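Local coordinates for protein predicted ancestral HMA domain of Pik-1 from Oryza spp. (Synthetic construct, PDB 7BNT) that is a reconstructed ancestral domain that probably senses a blast-fungus effector for a rice immune receptor, recognising it at its beta-sheet, at residues Q6-K11 with I56-A61; D34-V39 with D44-V49. All coordinates share one frame; numbering follows the deposited sequence. Where two conformers were deposited one is given.

Contact 1: residues Q6-K11 with I56-A61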
loop_
_atom_site.group_PDB
_atom_site.type_symbol
_atom_site.label_atom_id
_atom_site.label_comp_id
_atom_site.label_asym_id
_atom_site.label_seq_id
_atom_site.Cartn_x
_atom_site.Cartn_y
_atom_site.Cartn_z
ATOM N N GLN B 6 6.053 -5.780 8.627
ATOM C CA GLN B 6 6.227 -6.289 7.263
ATOM C C GLN B 6 5.611 -5.288 6.283
ATOM O O GLN B 6 4.653 -4.609 6.622
ATOM C CB GLN B 6 5.439 -7.588 7.087
ATOM C CG GLN B 6 5.822 -8.734 8.011
ATOM C CD GLN B 6 4.740 -9.774 7.928
ATOM O OE1 GLN B 6 3.759 -9.697 8.671
ATOM N NE2 GLN B 6 4.892 -10.719 7.003
ATOM N N LYS B 7 6.185 -5.158 5.104
ATOM C CA LYS B 7 5.523 -4.455 3.990
ATOM C C LYS B 7 5.538 -5.415 2.813
ATOM O O LYS B 7 6.595 -5.946 2.472
ATOM C CB LYS B 7 6.191 -3.134 3.597
ATOM C CG LYS B 7 5.503 -2.423 2.434
ATOM C CD LYS B 7 6.082 -1.050 2.119
ATOM C CE LYS B 7 7.589 -1.055 2.121
ATOM N NZ LYS B 7 8.159 0.236 1.678
ATOM N N ILE B 8 4.379 -5.643 2.231
ATOM C CA ILE B 8 4.321 -6.405 0.969
ATOM C C ILE B 8 3.450 -5.635 -0.015
ATOM O O ILE B 8 2.640 -4.767 0.364
ATOM C CB ILE B 8 3.797 -7.830 1.187
ATOM C CG1 ILE B 8 2.347 -7.776 1.650
ATOM C CG2 ILE B 8 4.688 -8.640 2.130
ATOM C CD1 ILE B 8 1.712 -9.118 1.757
ATOM N N VAL B 9 3.634 -5.999 -1.265
ATOM C CA VAL B 9 2.893 -5.400 -2.398
ATOM C C VAL B 9 2.317 -6.542 -3.229
ATOM O O VAL B 9 3.066 -7.444 -3.628
ATOM C CB VAL B 9 3.783 -4.501 -3.257
ATOM C CG1 VAL B 9 2.976 -3.898 -4.386
ATOM C CG2 VAL B 9 4.418 -3.410 -2.410
ATOM N N ILE B 10 1.020 -6.472 -3.475
ATOM C CA ILE B 10 0.273 -7.481 -4.252
ATOM C C ILE B 10 -0.441 -6.780 -5.408
ATOM O O ILE B 10 -1.175 -5.815 -5.184
ATOM C CB ILE B 10 -0.703 -8.280 -3.362
ATOM C CG1 ILE B 10 0.055 -9.075 -2.298
ATOM C CG2 ILE B 10 -1.556 -9.194 -4.221
ATOM C CD1 ILE B 10 -0.834 -9.656 -1.206
ATOM N N LYS B 11 -0.218 -7.264 -6.619
ATOM C CA LYS B 11 -0.955 -6.792 -7.809
ATOM C C LYS B 11 -2.353 -7.412 -7.781
ATOM O O LYS B 11 -2.476 -8.635 -7.536
ATOM C CB LYS B 11 -0.235 -7.175 -9.101
ATOM C CG LYS B 11 -0.894 -6.625 -10.370
ATOM C CD LYS B 11 0.034 -6.706 -11.578
ATOM C CE LYS B 11 -0.571 -6.240 -12.880
ATOM N NZ LYS B 11 0.401 -6.350 -14.000
ATOM N N ILE B 56 1.409 -15.324 1.398
ATOM C CA ILE B 56 0.981 -16.353 0.416
ATOM C C ILE B 56 -0.501 -16.668 0.656
ATOM O O ILE B 56 -1.279 -16.821 -0.312
ATOM C CB ILE B 56 1.889 -17.597 0.469
ATOM C CG1 ILE B 56 3.353 -17.243 0.218
ATOM C CG2 ILE B 56 1.392 -18.611 -0.546
ATOM C CD1 ILE B 56 3.591 -16.475 -1.046
ATOM N N LYS B 57 -0.894 -16.763 1.921
ATOM C CA LYS B 57 -2.310 -16.986 2.284
ATOM C C LYS B 57 -3.141 -15.803 1.751
ATOM O O LYS B 57 -4.275 -16.005 1.293
ATOM C CB LYS B 57 -2.362 -17.150 3.800
ATOM C CG LYS B 57 -3.569 -17.858 4.378
ATOM C CD LYS B 57 -3.317 -18.257 5.832
ATOM C CE LYS B 57 -4.560 -18.404 6.669
ATOM N NZ LYS B 57 -4.201 -18.349 8.103
ATOM N N LEU B 58 -2.627 -14.581 1.826
ATOM C CA LEU B 58 -3.367 -13.396 1.361
ATOM C C LEU B 58 -3.542 -13.455 -0.163
ATOM O O LEU B 58 -4.626 -13.157 -0.662
ATOM C CB LEU B 58 -2.609 -12.167 1.851
ATOM C CG LEU B 58 -3.290 -10.845 1.599
ATOM C CD1 LEU B 58 -4.688 -10.815 2.210
ATOM C CD2 LEU B 58 -2.429 -9.761 2.184
ATOM N N VAL B 59 -2.513 -13.849 -0.896
ATOM C CA VAL B 59 -2.637 -14.036 -2.363
ATOM C C VAL B 59 -3.748 -15.045 -2.646
ATOM O O VAL B 59 -4.585 -14.795 -3.516
ATOM C CB VAL B 59 -1.290 -14.448 -2.981
ATOM C CG1 VAL B 59 -1.461 -15.038 -4.370
ATOM C CG2 VAL B 59 -0.306 -13.274 -2.995
ATOM N N SER B 60 -3.710 -16.192 -1.987
ATOM C CA SER B 60 -4.734 -17.245 -2.202
ATOM C C SER B 60 -6.136 -16.691 -1.920
ATOM O O SER B 60 -7.061 -16.952 -2.697
ATOM C CB SER B 60 -4.408 -18.405 -1.326
ATOM O OG SER B 60 -3.238 -19.040 -1.765
ATOM N N ALA B 61 -6.299 -15.942 -0.837
ATOM C CA ALA B 61 -7.609 -15.381 -0.437
ATOM C C ALA B 61 -8.083 -14.382 -1.500
ATOM O O ALA B 61 -9.258 -14.412 -1.878
ATOM C CB ALA B 61 -7.516 -14.765 0.936
#
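Ile10 O lies 2.8 Å from Ile46 N of the neighbouring strand 45-50, a probable hydrogen bond, while the side chain of Ile10 meets both Leu58 and Val59 of the helix. Nothing polar passes between 6-11 and 56-61. The contact is apolar and is carried by side-chain ends. Ile10 CD1 meets Leu58 CD2 at 3.7 Å, and the two side chains run obliquely to each other. The same methyl reaches Val59 CG2 at 4.1 Å, so it sits against two successive helix residues. The first torsion of Ile10 (chi1 -63°) sets CG1 opposite the carbonyl carbon, and the outstretched end carries CD1 to the helix. The helix 55-65 lies on one face of the antiparallel sheet, as in the beta-alpha-beta-beta-alpha-beta fold of heavy-metal-associated domains. Strand and helix segments point much the same way, with 23° between their directions and their axes 10.2 Å apart at closest. In Leu58 a CG anti to N (chi1 -174°) takes the branch toward the strand, where CD2 meets the Ile10 methyl. Ile8 makes a looser contact: in one of its two conformers its CD1 stands 4.2 Å from Leu58 CD2. Around this patch Ile10 also packs on Leu62 of the same helix and on Leu71 of strand 70-74. Leu58 reaches Thr30, and Ile8 touches Val74.

Contact 2: residues D34-V39 with D44-V49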
loop_
_atom_site.group_PDB
_atom_site.type_symbol
_atom_site.label_atom_id
_atom_site.label_comp_id
_atom_site.label_asym_id
_atom_site.label_seq_id
_atom_site.Cartn_x
_atom_site.Cartn_y
_atom_site.Cartn_z
ATOM N N ASP B 34 -2.145 -3.141 9.532
ATOM C CA ASP B 34 -2.177 -1.765 10.061
ATOM C C ASP B 34 -2.637 -0.789 8.986
ATOM O O ASP B 34 -3.352 0.159 9.345
ATOM C CB ASP B 34 -0.819 -1.367 10.590
ATOM C CG ASP B 34 -0.385 -2.236 11.753
ATOM O OD1 ASP B 34 -1.273 -2.739 12.477
ATOM O OD2 ASP B 34 0.810 -2.437 11.843
ATOM N N SER B 35 -2.213 -0.964 7.748
ATOM C CA SER B 35 -2.526 0.036 6.719
ATOM C C SER B 35 -2.443 -0.604 5.342
ATOM O O SER B 35 -1.668 -1.550 5.136
ATOM C CB SER B 35 -1.659 1.278 6.832
ATOM O OG SER B 35 -0.292 0.926 6.868
ATOM N N VAL B 36 -3.199 -0.002 4.425
ATOM C CA VAL B 36 -3.235 -0.457 3.014
ATOM C C VAL B 36 -3.245 0.796 2.152
ATOM O O VAL B 36 -3.875 1.788 2.523
ATOM C CB VAL B 36 -4.466 -1.322 2.680
ATOM C CG1 VAL B 36 -4.421 -2.611 3.455
ATOM C CG2 VAL B 36 -5.765 -0.595 2.925
ATOM N N ALA B 37 -2.625 0.708 0.980
ATOM C CA ALA B 37 -2.656 1.815 0.003
ATOM C C ALA B 37 -2.596 1.265 -1.410
ATOM O O ALA B 37 -1.905 0.278 -1.672
ATOM C CB ALA B 37 -1.509 2.775 0.241
ATOM N N LEU B 38 -3.291 1.951 -2.304
ATOM C CA LEU B 38 -3.142 1.699 -3.746
ATOM C C LEU B 38 -1.853 2.361 -4.234
ATOM O O LEU B 38 -1.674 3.566 -4.047
ATOM C CB LEU B 38 -4.326 2.250 -4.514
ATOM C CG LEU B 38 -5.595 1.459 -4.358
ATOM C CD1 LEU B 38 -6.725 2.200 -5.064
ATOM C CD2 LEU B 38 -5.418 0.067 -4.939
ATOM N N VAL B 39 -0.991 1.580 -4.831
ATOM C CA VAL B 39 0.331 2.018 -5.309
ATOM C C VAL B 39 0.499 1.468 -6.729
ATOM O O VAL B 39 -0.422 0.886 -7.308
ATOM C CB VAL B 39 1.464 1.566 -4.352
ATOM C CG1 VAL B 39 1.296 2.183 -2.989
ATOM C CG2 VAL B 39 1.626 0.056 -4.265
ATOM N N ASP B 44 -2.676 -0.268 -9.455
ATOM C CA ASP B 44 -3.133 -1.667 -9.642
ATOM C C ASP B 44 -2.507 -2.583 -8.589
ATOM O O ASP B 44 -2.575 -3.823 -8.733
ATOM C CB ASP B 44 -2.783 -2.141 -11.054
ATOM C CG ASP B 44 -1.319 -2.086 -11.443
ATOM O OD1 ASP B 44 -0.532 -1.487 -10.695
ATOM O OD2 ASP B 44 -0.985 -2.659 -12.531
ATOM N N LYS B 45 -1.884 -2.010 -7.577
ATOM C CA LYS B 45 -1.225 -2.802 -6.533
ATOM C C LYS B 45 -1.661 -2.283 -5.185
ATOM O O LYS B 45 -1.875 -1.088 -5.033
ATOM C CB LYS B 45 0.287 -2.734 -6.696
ATOM C CG LYS B 45 0.780 -3.295 -8.019
ATOM C CD LYS B 45 2.121 -2.807 -8.388
ATOM C CE LYS B 45 2.526 -3.285 -9.753
ATOM N NZ LYS B 45 2.311 -2.257 -10.773
ATOM N N ILE B 46 -1.751 -3.211 -4.246
ATOM C CA ILE B 46 -2.048 -2.891 -2.841
ATOM C C ILE B 46 -0.775 -3.116 -2.055
ATOM O O ILE B 46 -0.197 -4.207 -2.094
ATOM C CB ILE B 46 -3.211 -3.720 -2.284
ATOM C CG1 ILE B 46 -4.487 -3.548 -3.116
ATOM C CG2 ILE B 46 -3.446 -3.381 -0.811
ATOM C CD1 ILE B 46 -5.591 -4.478 -2.704
ATOM N N GLU B 47 -0.335 -2.052 -1.406
ATOM C CA GLU B 47 0.776 -2.120 -0.440
ATOM C C GLU B 47 0.179 -2.258 0.952
ATOM O O GLU B 47 -0.636 -1.414 1.352
ATOM C CB GLU B 47 1.590 -0.857 -0.558
ATOM C CG GLU B 47 2.884 -0.863 0.180
ATOM C CD GLU B 47 3.628 0.414 -0.226
ATOM O OE1 GLU B 47 3.391 1.471 0.378
ATOM O OE2 GLU B 47 4.384 0.386 -1.233
ATOM N N VAL B 48 0.554 -3.309 1.662
ATOM C CA VAL B 48 -0.022 -3.554 3.006
ATOM C C VAL B 48 1.131 -3.676 3.992
ATOM O O VAL B 48 2.159 -4.302 3.680
ATOM C CB VAL B 48 -0.961 -4.768 3.038
ATOM C CG1 VAL B 48 -0.260 -6.016 2.559
ATOM C CG2 VAL B 48 -1.550 -4.976 4.421
ATOM N N VAL B 49 0.915 -3.050 5.146
ATOM C CA VAL B 49 1.878 -2.986 6.264
ATOM C C VAL B 49 1.187 -3.559 7.497
ATOM O O VAL B 49 0.021 -3.241 7.782
ATOM C CB VAL B 49 2.383 -1.561 6.490
ATOM C CG1 VAL B 49 3.156 -1.407 7.785
ATOM C CG2 VAL B 49 3.223 -1.137 5.315
#
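Val36 and Val48 form an apolar pair, with Val36 CG1 3.8 Å from Val48 CG2 in one of the two Val48 conformers. Ile46 follows on the same face of the hairpin. Its CG2 comes to 4.2 Å from Val36 CB, and its CG1 touches Leu38 CD2. On the other face Val39 lies across Glu47 at about a right angle. Val39 CG2 is 3.8 Å from Glu47 CB, beside the root of the acidic chain. With CG anti to the backbone N (chi1 -170°), the extended Glu47 chain leads its carboxylate past Val39, CD standing 4.0 Å from Val39 CG1. Beyond it, Glu47 OE1 bonds a polar side chain of another protein.

The strands run antiparallel. Ala37 and Glu47 make a hydrogen-bonded pair: Glu47 N gives to Ala37 O at 2.8 Å, and Ala37 N gives to Glu47 O. Val39 N bonds Lys45 O almost straight (172° at the hydrogen). The return bond from Lys45 N to Val39 O is longer, 3.3 Å, and its donor stands above the carbonyl plane. Classic beta bulges mark both ends. At one, Val49 O is gripped by two donors, Asp34 N at 2.8 Å and Ser35 N at 3.2 Å. At the other, Asp44 and Lys45 both face Val39, and Lys45 NZ makes salt bridges to Asp44 OD1 and to an acidic side chain of the other protein.

Val27 and Ala23 of helix 17-28 cover the Val36, Ile46 and Val48 face. Strand 6-11 borders 44-49, while residues 35-37 pair with a strand of the second subunit, another copy of this protein.

In the fold
The two contacts share one four-stranded antiparallel sheet, with centres about 10 Å apart. Strand 6-11 of contact 1 lies beside strand 45-50 of contact 2. Ile8 O is 2.9 Å from Val48 N, a probable hydrogen bond between them. Along the chain, 6-11 comes first, the hairpin of contact 2 follows, and helix 55-65 closes contact 1 after it. Contact 1 joins the second helix to a central strand. Contact 2 builds the hairpin whose edge continues the sheet into a second copy. One sheet face is covered by both helices. The opposite face of the hairpin meets the other protein, consistent with effector recognition there.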